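PDB 4HFK: putative uncharacterized protein from Enterobacter cloacae, which is probably a type VI secretion immunity protein that binds and neutralises a cell-wall amidase effector. Local coordinates for residues Q12-I24 against C83-K96. Residues are numbered along the deposited sequence; the frame is centred on the assembly and turned at random.
Sequences QQIFENWVQNRCI and CTLIANSDAIRPLK. With SO4 (sulfate ion), chain E.
Cys23 and Cys83 open the tight end of a helix-helix packing in an all-helical fold of the type VI secretion system amidase immunity family: segment 12-24 of helix 11-27 and 83-87, the last turn or so of helix 79-87, run roughly antiparallel, at 143° with axes 8.2 Å apart. Cys83 SG lies 3.4 Å from Cys23 CB, while Cys23 SG turns to the CG2 methyl of Ile86, and helix 52-66 closes over both Cys23 and Ile86. At the centre the small Ala87 lets the backbones come close, its CB 3.3 Å from the carbonyl O of Glu16. Val19 places CG1 anti to its backbone N (chi1 171°), against the CA of Ala87, and sends CG2 tip to tip toward Ile92. Phe15 follows: Ile92 CG2 meets the ring edge, and Leu95 O sits 3.7 Å from Phe15 CZ over one face, displaced toward the rim; Phe55 of helix 52-66 adds an edge-to-face contact. Along one flank, Gln20 NE2 donates to Thr84 OG1 at 3.2 Å, bent to 140°, and also binds Gln20 OE1 of the second subunit, tying this flank to the second copy of the protein. The other end is polar and nearer solvent, with Glu16 partly exposed and Arg93 exposed, though Lys96 itself is buried. Here Lys96, extended beyond CG, carries its ammonium to Glu16, whose OE2 accepts through the anti lone pair in a 2.7 Å salt bridge with Lys96 NZ. A sulfate, probably from the crystallisation liquor, joins Arg93 and Lys96; this anion may partly offset the local positive charge. Arg93 is itself steadied by Asp90, whose OD1 lies in the guanidinium plane, while Arg93 NH1 donates to sulfate O1, the same oxygen that Lys96 NZ grips at 2.6 Å.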
loop_
_atom_site.group_PDB
_atom_site.type_symbol
_atom_site.label_atom_id
_atom_site.label_comp_id
_atom_site.label_asym_id
_atom_site.label_seq_id
_atom_site.Cartn_x
_atom_site.Cartn_y
_atom_site.Cartn_z
ATOM N N GLN B 12 -10.443 5.433 10.188
ATOM C CA GLN B 12 -10.626 5.580 8.750
ATOM C C GLN B 12 -9.447 4.980 8.001
ATOM O O GLN B 12 -9.618 4.196 7.065
ATOM C CB GLN B 12 -10.769 7.058 8.384
ATOM C CG GLN B 12 -11.949 7.718 9.057
ATOM C CD GLN B 12 -13.232 7.048 8.665
ATOM O OE1 GLN B 12 -13.905 6.418 9.483
ATOM N NE2 GLN B 12 -13.577 7.166 7.395
ATOM N N GLN B 13 -8.246 5.360 8.422
ATOM C CA GLN B 13 -7.027 4.858 7.790
ATOM C C GLN B 13 -6.896 3.350 7.947
ATOM O O GLN B 13 -6.388 2.667 7.054
ATOM C CB GLN B 13 -5.795 5.545 8.394
ATOM C CG GLN B 13 -5.706 7.030 8.060
ATOM C CD GLN B 13 -4.782 7.779 9.006
ATOM O OE1 GLN B 13 -4.317 7.223 10.019
ATOM N NE2 GLN B 13 -4.509 9.039 8.687
ATOM N N ILE B 14 -7.335 2.837 9.094
ATOM C CA ILE B 14 -7.298 1.394 9.336
ATOM C C ILE B 14 -8.155 0.662 8.292
ATOM O O ILE B 14 -7.726 -0.337 7.707
ATOM C CB ILE B 14 -7.734 1.057 10.776
ATOM C CG1 ILE B 14 -6.611 1.420 11.759
ATOM C CG2 ILE B 14 -8.059 -0.438 10.920
ATOM C CD1 ILE B 14 -7.058 1.469 13.206
ATOM N N PHE B 15 -9.348 1.184 8.020
ATOM C CA PHE B 15 -10.209 0.595 7.002
ATOM C C PHE B 15 -9.624 0.761 5.591
ATOM O O PHE B 15 -9.615 -0.187 4.789
ATOM C CB PHE B 15 -11.623 1.184 7.082
ATOM C CG PHE B 15 -12.632 0.420 6.269
ATOM C CD1 PHE B 15 -13.093 -0.821 6.702
ATOM C CD2 PHE B 15 -13.115 0.933 5.077
ATOM C CE1 PHE B 15 -14.016 -1.537 5.963
ATOM C CE2 PHE B 15 -14.045 0.217 4.324
ATOM C CZ PHE B 15 -14.498 -1.017 4.767
ATOM N N GLU B 16 -9.132 1.957 5.279
ATOM C CA GLU B 16 -8.467 2.190 3.990
ATOM C C GLU B 16 -7.315 1.212 3.748
ATOM O O GLU B 16 -7.169 0.669 2.655
ATOM C CB GLU B 16 -7.940 3.630 3.909
ATOM C CG GLU B 16 -9.049 4.676 3.765
ATOM C CD GLU B 16 -8.592 6.082 4.150
ATOM O OE1 GLU B 16 -7.392 6.267 4.483
ATOM O OE2 GLU B 16 -9.441 6.999 4.127
ATOM N N ASN B 17 -6.491 1.013 4.765
ATOM C CA ASN B 17 -5.355 0.113 4.655
ATOM C C ASN B 17 -5.798 -1.340 4.506
ATOM O O ASN B 17 -5.189 -2.097 3.747
ATOM C CB ASN B 17 -4.397 0.319 5.840
ATOM C CG ASN B 17 -3.784 1.720 5.838
ATOM O OD1 ASN B 17 -3.815 2.405 4.812
ATOM N ND2 ASN B 17 -3.243 2.153 6.981
ATOM N N TRP B 18 -6.867 -1.726 5.201
ATOM C CA TRP B 18 -7.469 -3.030 4.951
ATOM C C TRP B 18 -7.824 -3.172 3.472
ATOM O O TRP B 18 -7.440 -4.155 2.818
ATOM C CB TRP B 18 -8.716 -3.270 5.814
ATOM C CG TRP B 18 -9.315 -4.656 5.582
ATOM C CD1 TRP B 18 -8.951 -5.827 6.200
ATOM C CD2 TRP B 18 -10.353 -5.005 4.646
ATOM N NE1 TRP B 18 -9.714 -6.877 5.718
ATOM C CE2 TRP B 18 -10.580 -6.399 4.769
ATOM C CE3 TRP B 18 -11.128 -4.274 3.740
ATOM C CZ2 TRP B 18 -11.539 -7.073 3.999
ATOM C CZ3 TRP B 18 -12.086 -4.943 2.985
ATOM C CH2 TRP B 18 -12.280 -6.333 3.123
ATOM N N VAL B 19 -8.545 -2.189 2.944
ATOM C CA VAL B 19 -8.987 -2.241 1.547
ATOM C C VAL B 19 -7.787 -2.312 0.605
ATOM O O VAL B 19 -7.775 -3.109 -0.345
ATOM C CB VAL B 19 -9.860 -1.021 1.163
ATOM C CG1 VAL B 19 -10.113 -0.996 -0.353
ATOM C CG2 VAL B 19 -11.187 -1.043 1.925
ATOM N N GLN B 20 -6.778 -1.481 0.870
ATOM C CA GLN B 20 -5.594 -1.435 0.009
ATOM C C GLN B 20 -4.834 -2.763 0.037
ATOM O O GLN B 20 -4.474 -3.306 -1.011
ATOM C CB GLN B 20 -4.661 -0.289 0.423
ATOM C CG GLN B 20 -3.726 0.178 -0.707
ATOM C CD GLN B 20 -2.255 -0.079 -0.418
ATOM O OE1 GLN B 20 -1.913 -0.786 0.527
ATOM N NE2 GLN B 20 -1.376 0.508 -1.232
ATOM N N ASN B 21 -4.588 -3.280 1.237
ATOM C CA ASN B 21 -3.829 -4.520 1.383
ATOM C C ASN B 21 -4.565 -5.679 0.726
ATOM O O ASN B 21 -3.965 -6.525 0.063
ATOM C CB ASN B 21 -3.584 -4.842 2.856
ATOM C CG ASN B 21 -2.540 -3.949 3.493
ATOM O OD1 ASN B 21 -2.157 -4.173 4.645
ATOM N ND2 ASN B 21 -2.080 -2.923 2.762
ATOM N N ARG B 22 -5.876 -5.713 0.907
ATOM C CA ARG B 22 -6.693 -6.730 0.265
ATOM C C ARG B 22 -6.684 -6.599 -1.270
ATOM O O ARG B 22 -6.662 -7.606 -1.990
ATOM C CB ARG B 22 -8.117 -6.672 0.805
ATOM C CG ARG B 22 -9.026 -7.667 0.157
ATOM C CD ARG B 22 -9.926 -8.321 1.184
ATOM N NE ARG B 22 -10.812 -9.289 0.548
ATOM C CZ ARG B 22 -10.636 -10.605 0.606
ATOM N NH1 ARG B 22 -9.617 -11.112 1.292
ATOM N NH2 ARG B 22 -11.492 -11.407 -0.006
ATOM N N CYS B 23 -6.697 -5.368 -1.778
ATOM C CA CYS B 23 -6.567 -5.172 -3.223
ATOM C C CYS B 23 -5.244 -5.728 -3.738
ATOM O O CYS B 23 -5.208 -6.409 -4.765
ATOM C CB CYS B 23 -6.642 -3.693 -3.596
ATOM S SG CYS B 23 -8.271 -3.004 -3.592
ATOM N N ILE B 24 -4.160 -5.416 -3.035
ATOM C CA ILE B 24 -2.837 -5.926 -3.400
ATOM C C ILE B 24 -2.861 -7.446 -3.485
ATOM O O ILE B 24 -2.297 -8.028 -4.411
ATOM C CB ILE B 24 -1.765 -5.460 -2.401
ATOM C CG1 ILE B 24 -1.560 -3.945 -2.540
ATOM C CG2 ILE B 24 -0.446 -6.180 -2.649
ATOM C CD1 ILE B 24 -0.705 -3.324 -1.455
ATOM N N CYS B 83 -4.807 0.239 -6.286
ATOM C CA CYS B 83 -5.198 -0.228 -4.955
ATOM C C CYS B 83 -5.423 0.954 -3.990
ATOM O O CYS B 83 -6.350 0.942 -3.176
ATOM C CB CYS B 83 -4.141 -1.181 -4.381
ATOM S SG CYS B 83 -3.929 -2.740 -5.325
ATOM N N THR B 84 -4.585 1.983 -4.083
ATOM C CA THR B 84 -4.765 3.139 -3.212
ATOM C C THR B 84 -5.958 3.971 -3.667
ATOM O O THR B 84 -6.733 4.463 -2.837
ATOM C CB THR B 84 -3.486 4.001 -3.124
ATOM O OG1 THR B 84 -2.487 3.273 -2.400
ATOM C CG2 THR B 84 -3.760 5.309 -2.380
ATOM N N LEU B 85 -6.127 4.116 -4.981
ATOM C CA LEU B 85 -7.265 4.879 -5.500
ATOM C C LEU B 85 -8.563 4.246 -5.029
ATOM O O LEU B 85 -9.497 4.943 -4.620
ATOM C CB LEU B 85 -7.233 4.956 -7.030
ATOM C CG LEU B 85 -5.996 5.642 -7.616
ATOM C CD1 LEU B 85 -6.148 5.834 -9.112
ATOM C CD2 LEU B 85 -5.731 6.989 -6.941
ATOM N N ILE B 86 -8.610 2.916 -5.069
ATOM C CA ILE B 86 -9.794 2.179 -4.646
ATOM C C ILE B 86 -10.067 2.377 -3.154
ATOM O O ILE B 86 -11.211 2.618 -2.757
ATOM C CB ILE B 86 -9.662 0.667 -4.986
ATOM C CG1 ILE B 86 -9.818 0.465 -6.497
ATOM C CG2 ILE B 86 -10.705 -0.154 -4.235
ATOM C CD1 ILE B 86 -9.509 -0.964 -6.997
ATOM N N ALA B 87 -9.022 2.285 -2.333
ATOM C CA ALA B 87 -9.163 2.462 -0.884
ATOM C C ALA B 87 -9.758 3.826 -0.529
ATOM O O ALA B 87 -10.472 3.975 0.471
ATOM C CB ALA B 87 -7.817 2.279 -0.200
ATOM N N ASN B 88 -9.455 4.820 -1.353
ATOM C CA ASN B 88 -9.890 6.190 -1.107
ATOM C C ASN B 88 -11.028 6.648 -2.010
ATOM O O ASN B 88 -11.272 7.856 -2.144
ATOM C CB ASN B 88 -8.698 7.138 -1.251
ATOM C CG ASN B 88 -7.686 6.939 -0.148
ATOM O OD1 ASN B 88 -7.830 7.500 0.939
ATOM N ND2 ASN B 88 -6.675 6.101 -0.401
ATOM N N SER B 89 -11.732 5.696 -2.617
ATOM C CA SER B 89 -12.795 6.035 -3.555
ATOM C C SER B 89 -14.110 6.352 -2.850
ATOM O O SER B 89 -14.337 5.925 -1.707
ATOM C CB SER B 89 -13.022 4.888 -4.546
ATOM O OG SER B 89 -13.632 3.784 -3.895
ATOM N N ASP B 90 -14.972 7.091 -3.550
ATOM C CA ASP B 90 -16.325 7.377 -3.081
ATOM C C ASP B 90 -17.127 6.087 -2.878
ATOM O O ASP B 90 -17.948 5.991 -1.964
ATOM C CB ASP B 90 -17.056 8.289 -4.080
ATOM C CG ASP B 90 -16.591 9.743 -4.016
ATOM O OD1 ASP B 90 -15.633 10.058 -3.273
ATOM O OD2 ASP B 90 -17.196 10.583 -4.730
ATOM N N ALA B 91 -16.887 5.089 -3.722
ATOM C CA ALA B 91 -17.620 3.829 -3.599
ATOM C C ALA B 91 -17.323 3.096 -2.287
ATOM O O ALA B 91 -18.184 2.418 -1.730
ATOM C CB ALA B 91 -17.352 2.927 -4.804
ATOM N N ILE B 92 -16.100 3.226 -1.792
ATOM C CA ILE B 92 -15.718 2.576 -0.542
ATOM C C ILE B 92 -16.141 3.430 0.663
ATOM O O ILE B 92 -16.396 2.905 1.755
ATOM C CB ILE B 92 -14.189 2.309 -0.527
ATOM C CG1 ILE B 92 -13.854 1.085 -1.403
ATOM C CG2 ILE B 92 -13.661 2.117 0.897
ATOM C CD1 ILE B 92 -14.217 -0.264 -0.747
ATOM N N ARG B 93 -16.248 4.744 0.446
ATOM C CA ARG B 93 -16.409 5.712 1.545
ATOM C C ARG B 93 -17.546 5.439 2.554
ATOM O O ARG B 93 -17.319 5.506 3.759
ATOM C CB ARG B 93 -16.453 7.175 1.031
ATOM C CG ARG B 93 -16.290 8.213 2.171
ATOM C CD ARG B 93 -15.972 9.654 1.720
ATOM N NE ARG B 93 -15.492 9.761 0.338
ATOM C CZ ARG B 93 -14.212 9.688 -0.012
ATOM N NH1 ARG B 93 -13.290 9.496 0.916
ATOM N NH2 ARG B 93 -13.853 9.785 -1.290
ATOM N N PRO B 94 -18.761 5.129 2.081
ATOM C CA PRO B 94 -19.789 4.919 3.108
ATOM C C PRO B 94 -19.541 3.693 3.989
ATOM O O PRO B 94 -20.085 3.625 5.095
ATOM C CB PRO B 94 -21.069 4.702 2.293
ATOM C CG PRO B 94 -20.599 4.291 0.922
ATOM C CD PRO B 94 -19.313 5.028 0.717
ATOM N N LEU B 95 -18.736 2.745 3.511
ATOM C CA LEU B 95 -18.427 1.556 4.293
ATOM C C LEU B 95 -17.470 1.879 5.450
ATOM O O LEU B 95 -17.169 1.020 6.285
ATOM C CB LEU B 95 -17.876 0.464 3.379
ATOM C CG LEU B 95 -18.868 0.155 2.252
ATOM C CD1 LEU B 95 -18.259 -0.761 1.213
ATOM C CD2 LEU B 95 -20.167 -0.444 2.820
ATOM N N LYS B 96 -17.002 3.124 5.503
ATOM C CA LYS B 96 -16.176 3.585 6.619
ATOM C C LYS B 96 -17.017 3.938 7.856
ATOM O O LYS B 96 -16.473 4.188 8.933
ATOM C CB LYS B 96 -15.354 4.805 6.205
ATOM C CG LYS B 96 -14.182 4.512 5.268
ATOM C CD LYS B 96 -13.711 5.818 4.592
ATOM C CE LYS B 96 -12.406 5.638 3.870
ATOM N NZ LYS B 96 -11.977 6.904 3.214
HETATM S S SO4 E . -12.985 9.815 5.064
HETATM O O1 SO4 E . -13.299 9.115 3.809
HETATM O O2 SO4 E . -11.968 9.039 5.799
HETATM O O3 SO4 E . -12.452 11.150 4.762
HETATM O O4 SO4 E . -14.189 9.975 5.882
HETATM O O HOH W 1 -13.891 4.033 9.905
#